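Local atomic coordinates of Phthiocerol/phenolphthiocerol synthesis polyketide synthase type I PpsC (Mycobacterium tuberculosis, PDB entry 5NJI), a protein that probably dehydrates beta-hydroxyacyl intermediates, through its dehydratase domain, as a polyketide synthase that helps build the phthiocerol and phenolphthiocerol lipids of Mycobacterium tuberculosis. Residues Pro30-Gly35 and Arg44-Glu49; Tyr73-Leu78 and Glu221-Pro226; Asp83-Glu88 and Thr114-Asp119. The protein carries 1 engineered substitution. One frame throughout, in Å; residues are numbered along the deposited sequence.

Contact 1: residues Pro30-Gly35 and Arg44-Glu49; sequences PLLGVG and RVWESE
The indole of Trp46 is held between the side chain of Leu32 on one face and the backbone of Gly35 on the other. Leu32 CD1 makes a CH-pi contact, 3.8 Å from the centroid of the five-membered ring and 17° off its normal, while CD2 of the same leucine sits near NE1. Across the ring, Gly35 CA comes to 3.3 Å from Trp46 CD1, and Arg44 CG also lies on this side, near the rim. Gly33 O stands at the ring edge, close to its plane. The guanidinium of Arg44 spreads one face over Gly35 C. Asp83 OD2 of helix 70-84 forms a salt bridge with Arg44 NH2 and a hydrogen bond with Trp46 NE1. Gly35, Arg44 and Trp46 belong to a beta hairpin of strands 34-37 and 44-50, which Leu32 and Gly33 lead into; strand 34-37 is an outermost strand within this chain. Val34 and Glu47 form an antiparallel hydrogen-bonded pair, with Val34 N to Glu47 O 3.3 Å and Glu47 N to Val34 O 3.2 Å. Before the strand begins, Gly33 CA approaches Glu47 O at 3.4 Å in a CA-H...O contact. Ser48 OG, placed between its own N and carbonyl carbon (chi1 63°), donates to Leu31 O at 2.7 Å, from above the carbonyl plane. One water donates to both Pro30 O and Glu49 O.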
# COMPACT_ATOMS: atom_id res chain seq x y z
N PRO A 30 5.58 13.88 4.17
CA PRO A 30 5.73 14.29 2.77
C PRO A 30 4.55 13.94 1.88
O PRO A 30 4.44 14.53 0.80
CB PRO A 30 6.98 13.53 2.31
CG PRO A 30 7.03 12.36 3.20
CD PRO A 30 6.56 12.84 4.53
N LEU A 31 3.67 13.03 2.29
CA LEU A 31 2.49 12.69 1.49
C LEU A 31 1.22 13.33 2.04
O LEU A 31 0.36 13.76 1.27
CB LEU A 31 2.31 11.17 1.40
CG LEU A 31 3.52 10.40 0.89
CD1 LEU A 31 3.27 8.89 0.90
CD2 LEU A 31 3.89 10.90 -0.50
N LEU A 32 1.11 13.42 3.36
CA LEU A 32 -0.09 13.96 3.98
C LEU A 32 -0.05 15.48 4.02
O LEU A 32 -1.06 16.14 3.76
CB LEU A 32 -0.23 13.40 5.39
CG LEU A 32 -1.35 13.97 6.26
CD1 LEU A 32 -2.72 13.55 5.75
CD2 LEU A 32 -1.18 13.58 7.70
N GLY A 33 1.10 16.04 4.35
CA GLY A 33 1.24 17.48 4.36
C GLY A 33 0.83 18.09 5.69
O GLY A 33 0.78 17.43 6.73
N VAL A 34 0.52 19.38 5.64
CA VAL A 34 0.26 20.17 6.83
C VAL A 34 -1.24 20.33 7.01
O VAL A 34 -1.99 20.51 6.03
CB VAL A 34 0.98 21.53 6.76
CG1 VAL A 34 0.72 22.21 5.43
CG2 VAL A 34 0.57 22.43 7.93
N GLY A 35 -1.69 20.23 8.25
CA GLY A 35 -3.10 20.13 8.56
C GLY A 35 -3.61 21.24 9.46
O GLY A 35 -2.86 21.83 10.25
N ARG A 44 -10.90 17.88 9.88
CA ARG A 44 -9.49 18.19 9.73
C ARG A 44 -9.13 18.07 8.26
O ARG A 44 -9.67 17.21 7.56
CB ARG A 44 -8.61 17.28 10.59
CG ARG A 44 -7.19 17.81 10.75
CD ARG A 44 -6.54 17.28 12.03
NE ARG A 44 -5.11 17.59 12.06
CZ ARG A 44 -4.61 18.77 12.41
NH1 ARG A 44 -5.42 19.76 12.77
NH2 ARG A 44 -3.30 18.96 12.41
N VAL A 45 -8.28 18.99 7.79
CA VAL A 45 -7.94 19.13 6.38
C VAL A 45 -6.43 19.26 6.26
O VAL A 45 -5.81 20.05 6.98
CB VAL A 45 -8.61 20.37 5.74
CG1 VAL A 45 -8.34 20.37 4.24
CG2 VAL A 45 -10.10 20.42 6.01
N TRP A 46 -5.84 18.52 5.32
CA TRP A 46 -4.42 18.64 5.02
C TRP A 46 -4.23 18.90 3.53
O TRP A 46 -5.04 18.46 2.71
CB TRP A 46 -3.65 17.35 5.36
CG TRP A 46 -3.66 16.88 6.79
CD1 TRP A 46 -2.63 16.99 7.68
CD2 TRP A 46 -4.71 16.18 7.48
NE1 TRP A 46 -2.97 16.41 8.88
CE2 TRP A 46 -4.24 15.91 8.78
CE3 TRP A 46 -6.00 15.76 7.13
CZ2 TRP A 46 -5.01 15.23 9.73
CZ3 TRP A 46 -6.77 15.09 8.08
CH2 TRP A 46 -6.27 14.84 9.36
N GLU A 47 -3.14 19.58 3.20
CA GLU A 47 -2.70 19.74 1.82
C GLU A 47 -1.23 19.39 1.70
O GLU A 47 -0.41 19.82 2.52
CB GLU A 47 -2.90 21.17 1.30
CG GLU A 47 -4.35 21.57 1.17
CD GLU A 47 -4.48 22.96 0.55
OE1 GLU A 47 -3.44 23.54 0.16
OE2 GLU A 47 -5.62 23.47 0.45
N SER A 48 -0.88 18.64 0.67
CA SER A 48 0.51 18.34 0.40
C SER A 48 0.80 18.63 -1.05
O SER A 48 -0.06 18.44 -1.91
CB SER A 48 0.88 16.88 0.68
OG SER A 48 0.16 16.01 -0.17
N GLU A 49 2.01 19.09 -1.33
CA GLU A 49 2.43 19.33 -2.70
C GLU A 49 3.17 18.10 -3.16
O GLU A 49 4.19 17.72 -2.57
CB GLU A 49 3.30 20.58 -2.81
CG GLU A 49 2.60 21.85 -2.35
CD GLU A 49 3.49 23.07 -2.39
OE1 GLU A 49 4.14 23.30 -3.44
OE2 GLU A 49 3.56 23.80 -1.38
O HOH W 1 5.16 16.93 -0.09

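Contact 2: residues Tyr73-Leu78 and Glu221-Pro226; sequences YAEIAL and EFMLHP
Glu75 and Leu224 bring their CA atoms to 5.4 Å where the irregular segment 221-226 passes one side of the helical turn 73-78. From there the Glu75 carboxylate reaches into the loop and accepts two consecutive backbone N-H groups. Met223 N donates to Glu75 OE2 at 2.9 Å, nearly straight (167°), from the syn side but tilted out of the carboxylate plane. Leu224 N, in one of that residue's two modelled conformers, is 2.7 Å from Glu75 OE1 but more bent, and meets that oxygen from above the carboxylate plane. A bend at chi2 (56°) turns the glutamate chain so that both oxygens face the loop backbone. His29 NE2 also bonds OE2, so three nitrogens, those of Met223, Leu224 and His29, bond this buried carboxylate. Phe222 crosses the glutamate chain at about a right angle, its ring plane 63° from the carboxylate, with Pro226 CD over one ring face and His225 CD2 at the edge. Alongside the polar bonds the contact is apolar: in the same conformer Leu224 CD2 packs on Leu78 CD1 at 3.7 Å and on Ala74 CB at 4.1 Å, and Pro226 CG rests against Glu75 CB. His225 N-caps helix 226-234 through ND1, which accepts from Val227 N. The arrangement joins the central helix of the first hotdog to the start of the second hotdog's helix, where His225 and Pro226 open a sequence that matches the HPxxxD-type motif which in related dehydratases carries the catalytic aspartate.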
# COMPACT_ATOMS: atom_id res chain seq x y z
N TYR A 73 -1.96 5.65 -0.27
CA TYR A 73 -3.21 6.09 0.34
C TYR A 73 -3.40 5.47 1.72
O TYR A 73 -3.92 6.10 2.63
CB TYR A 73 -4.38 5.72 -0.56
CG TYR A 73 -4.38 6.33 -1.94
CD1 TYR A 73 -4.82 7.62 -2.16
CD2 TYR A 73 -3.94 5.60 -3.03
CE1 TYR A 73 -4.84 8.14 -3.41
CE2 TYR A 73 -3.95 6.11 -4.28
CZ TYR A 73 -4.41 7.38 -4.48
OH TYR A 73 -4.43 7.88 -5.76
N ALA A 74 -2.97 4.21 1.88
CA ALA A 74 -3.05 3.59 3.19
C ALA A 74 -2.21 4.34 4.21
O ALA A 74 -2.67 4.62 5.32
CB ALA A 74 -2.59 2.13 3.10
N GLU A 75 -0.98 4.72 3.84
CA GLU A 75 -0.15 5.51 4.75
C GLU A 75 -0.78 6.87 5.04
O GLU A 75 -0.75 7.35 6.18
CB GLU A 75 1.25 5.65 4.15
CG GLU A 75 2.10 6.71 4.83
CD GLU A 75 2.24 6.50 6.34
OE1 GLU A 75 1.94 5.41 6.85
OE2 GLU A 75 2.66 7.45 7.03
N ILE A 76 -1.33 7.53 4.03
CA ILE A 76 -1.93 8.83 4.26
C ILE A 76 -3.07 8.73 5.26
O ILE A 76 -3.21 9.58 6.15
CB ILE A 76 -2.38 9.45 2.93
CG1 ILE A 76 -1.15 9.83 2.11
CG2 ILE A 76 -3.26 10.66 3.16
CD1 ILE A 76 -1.44 10.01 0.62
N ALA A 77 -3.92 7.72 5.12
CA ALA A 77 -5.03 7.56 6.06
C ALA A 77 -4.53 7.32 7.48
O ALA A 77 -5.04 7.93 8.44
CB ALA A 77 -5.95 6.43 5.60
N LEU A 78 -3.55 6.43 7.65
CA LEU A 78 -3.01 6.18 8.99
C LEU A 78 -2.32 7.40 9.57
O LEU A 78 -2.48 7.70 10.76
CB LEU A 78 -2.04 4.99 8.96
CG LEU A 78 -2.72 3.68 8.62
CD1 LEU A 78 -1.63 2.68 8.37
CD2 LEU A 78 -3.63 3.20 9.75
N GLU A 221 8.63 9.93 8.98
CA GLU A 221 7.28 10.24 9.42
C GLU A 221 6.26 9.17 9.05
O GLU A 221 5.09 9.33 9.40
CB GLU A 221 6.83 11.59 8.83
CG GLU A 221 7.74 12.75 9.19
CD GLU A 221 7.81 13.00 10.68
OE1 GLU A 221 6.76 12.86 11.35
OE2 GLU A 221 8.90 13.33 11.18
N PHE A 222 6.67 8.08 8.41
CA PHE A 222 5.69 7.10 7.95
C PHE A 222 5.24 6.19 9.09
O PHE A 222 6.06 5.67 9.85
CB PHE A 222 6.25 6.22 6.83
CG PHE A 222 6.53 6.96 5.54
CD1 PHE A 222 5.87 8.12 5.20
CD2 PHE A 222 7.45 6.44 4.64
CE1 PHE A 222 6.13 8.77 4.01
CE2 PHE A 222 7.71 7.07 3.45
CZ PHE A 222 7.05 8.25 3.13
N MET A 223 3.97 5.91 9.07
CA MET A 223 3.36 4.95 9.97
C MET A 223 3.58 3.55 9.30
O MET A 223 4.01 2.60 9.90
CB MET A 223 1.84 5.14 10.21
CG MET A 223 1.43 6.43 10.88
SD MET A 223 1.96 6.39 12.56
CE MET A 223 0.92 5.09 13.16
N LEU A 224 3.43 3.55 8.05
CA LEU A 224 3.47 2.34 7.19
C LEU A 224 4.23 2.72 5.91
O LEU A 224 3.93 3.69 5.38
CB LEU A 224 1.99 1.91 6.82
CG LEU A 224 1.56 0.69 5.99
CD1 LEU A 224 2.10 -0.60 6.59
CD2 LEU A 224 0.04 0.57 5.76
N HIS A 225 5.32 2.23 5.68
CA HIS A 225 6.16 2.63 4.55
C HIS A 225 5.47 2.12 3.24
O HIS A 225 5.41 0.99 3.05
CB HIS A 225 7.63 2.08 4.64
CG HIS A 225 8.60 2.78 3.73
ND1 HIS A 225 8.35 2.99 2.41
CD2 HIS A 225 9.80 3.37 3.97
CE1 HIS A 225 9.34 3.67 1.87
NE2 HIS A 225 10.24 3.90 2.80
N PRO A 226 4.99 3.01 2.38
CA PRO A 226 4.27 2.59 1.20
C PRO A 226 5.07 1.66 0.25
O PRO A 226 4.57 0.81 -0.37
CB PRO A 226 3.94 3.92 0.48
CG PRO A 226 4.03 4.94 1.49
CD PRO A 226 4.96 4.47 2.54

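Contact 3: residues Asp83-Glu88 and Thr114-Asp119; sequences DTFAVE and TTLTGD
Thr84 and Leu116 hold their CA atoms 8.3 Å apart, and Phe85 and Asp119 theirs 7.9 Å, so the end of the helix and the end of the strand are bridged by side chains with no hydrogen bond between the two segments. Phe85, the first residue to leave helical backbone angles, sends its ring across to the turn that follows the strand. The far end of the ring does the touching: CZ lies 3.3 Å from Asp119 C and 3.9 Å from Gly118 O, the latter in the plane of the ring at its edge. One ring face is occupied by the methyl of the preceding residue, Thr84 CG2, which sits over the centre 3.7 Å above the plane. Leu116 points from the strand toward the helix end. Its chi1 of -178° turns CG away from the backbone N and brings CD2 to Phe85 CZ at 4.1 Å and CD1 to Thr84 OG1 at 3.8 Å. That hydroxyl is bound back into its own helix, to Ala80 O. Asp119 turns its carboxylate elsewhere, OD1 accepting from Gln121 N in an Asx turn and also from Arg122 N. The contact thus closes the C-terminal end of helix 70-84 against the hairpin of strands 110-118 and 122-130, while strand 44-50 flanks strand 110-118 and lays Trp46 against both Thr84 and Leu116.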
# COMPACT_ATOMS: atom_id res chain seq x y z
N ASP A 83 -2.10 12.10 13.23
CA ASP A 83 -1.93 13.53 13.43
C ASP A 83 -3.11 14.16 14.13
O ASP A 83 -2.97 15.24 14.70
CB ASP A 83 -1.70 14.21 12.07
CG ASP A 83 -1.34 15.67 12.21
OD1 ASP A 83 -0.38 15.99 12.95
OD2 ASP A 83 -2.01 16.51 11.56
N THR A 84 -4.26 13.49 14.13
CA THR A 84 -5.48 14.06 14.70
C THR A 84 -5.68 13.66 16.16
O THR A 84 -6.12 14.48 16.97
CB THR A 84 -6.69 13.61 13.88
OG1 THR A 84 -6.50 13.97 12.50
CG2 THR A 84 -7.97 14.25 14.39
N PHE A 85 -5.37 12.42 16.50
CA PHE A 85 -5.66 11.88 17.82
C PHE A 85 -4.37 11.50 18.52
O PHE A 85 -3.47 10.90 17.92
CB PHE A 85 -6.57 10.65 17.72
CG PHE A 85 -7.82 10.89 16.91
CD1 PHE A 85 -8.82 11.72 17.39
CD2 PHE A 85 -8.00 10.29 15.67
CE1 PHE A 85 -9.96 11.94 16.67
CE2 PHE A 85 -9.15 10.51 14.94
CZ PHE A 85 -10.13 11.34 15.43
N ALA A 86 -4.29 11.86 19.79
CA ALA A 86 -3.16 11.46 20.62
C ALA A 86 -3.42 10.05 21.14
O ALA A 86 -4.41 9.82 21.84
CB ALA A 86 -2.98 12.43 21.78
N VAL A 87 -2.55 9.11 20.78
CA VAL A 87 -2.63 7.75 21.30
C VAL A 87 -1.21 7.27 21.57
O VAL A 87 -0.33 7.39 20.71
CB VAL A 87 -3.36 6.79 20.34
CG1 VAL A 87 -3.45 5.39 20.94
CG2 VAL A 87 -4.76 7.30 20.04
N GLU A 88 -1.00 6.72 22.76
CA GLU A 88 0.34 6.36 23.25
C GLU A 88 0.68 4.92 22.88
O GLU A 88 1.01 4.08 23.71
CB GLU A 88 0.43 6.60 24.75
N THR A 114 -6.49 16.06 1.86
CA THR A 114 -7.01 14.98 2.70
C THR A 114 -7.93 15.55 3.76
O THR A 114 -7.68 16.64 4.30
CB THR A 114 -5.85 14.22 3.35
OG1 THR A 114 -4.98 13.72 2.33
CG2 THR A 114 -6.32 13.06 4.21
N THR A 115 -9.04 14.87 4.02
CA THR A 115 -9.93 15.25 5.12
C THR A 115 -10.15 14.07 6.05
O THR A 115 -10.09 12.91 5.64
CB THR A 115 -11.28 15.74 4.64
OG1 THR A 115 -11.92 14.75 3.82
CG2 THR A 115 -11.16 17.07 3.87
N LEU A 116 -10.41 14.39 7.31
CA LEU A 116 -10.74 13.38 8.30
C LEU A 116 -11.91 13.85 9.13
O LEU A 116 -11.90 14.98 9.64
CB LEU A 116 -9.55 13.06 9.21
CG LEU A 116 -9.74 11.96 10.26
CD1 LEU A 116 -8.42 11.32 10.60
CD2 LEU A 116 -10.35 12.52 11.56
N THR A 117 -12.89 12.98 9.30
CA THR A 117 -13.99 13.21 10.22
C THR A 117 -14.07 12.00 11.15
O THR A 117 -13.62 10.91 10.81
CB THR A 117 -15.32 13.39 9.49
OG1 THR A 117 -15.65 12.18 8.78
CG2 THR A 117 -15.23 14.54 8.50
N GLY A 118 -14.64 12.20 12.34
CA GLY A 118 -14.87 11.11 13.26
C GLY A 118 -14.15 11.32 14.58
O GLY A 118 -13.89 12.46 14.99
N ASP A 119 -13.84 10.21 15.24
CA ASP A 119 -13.29 10.26 16.59
C ASP A 119 -12.22 9.18 16.73
O ASP A 119 -11.89 8.47 15.77
CB ASP A 119 -14.40 10.14 17.65
CG ASP A 119 -15.12 8.80 17.63
OD1 ASP A 119 -14.57 7.79 17.14
OD2 ASP A 119 -16.27 8.75 18.12

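How the contacts relate
Starting at the N terminus, contact 1 closes a short hairpin, with eight residues between its segments, before the other two begin. Helix 70-84 then supplies one segment to each of contacts 2 and 3. Of these two, contact 3 closes first, joining the helix end to strand 110-118, and falls wholly within the much longer loop of contact 2, which returns to the helix some 140 residues later from the second half of the domain. Strands 44-50 and 110-118 are neighbours, and a probable hydrogen bond between Trp46 N and Thr114 O, 2.8 Å apart, ties contacts 1 and 3 together. Leu31 packs on Ile76 and Pro30 on Phe222, so contact 1 also rests on contact 2.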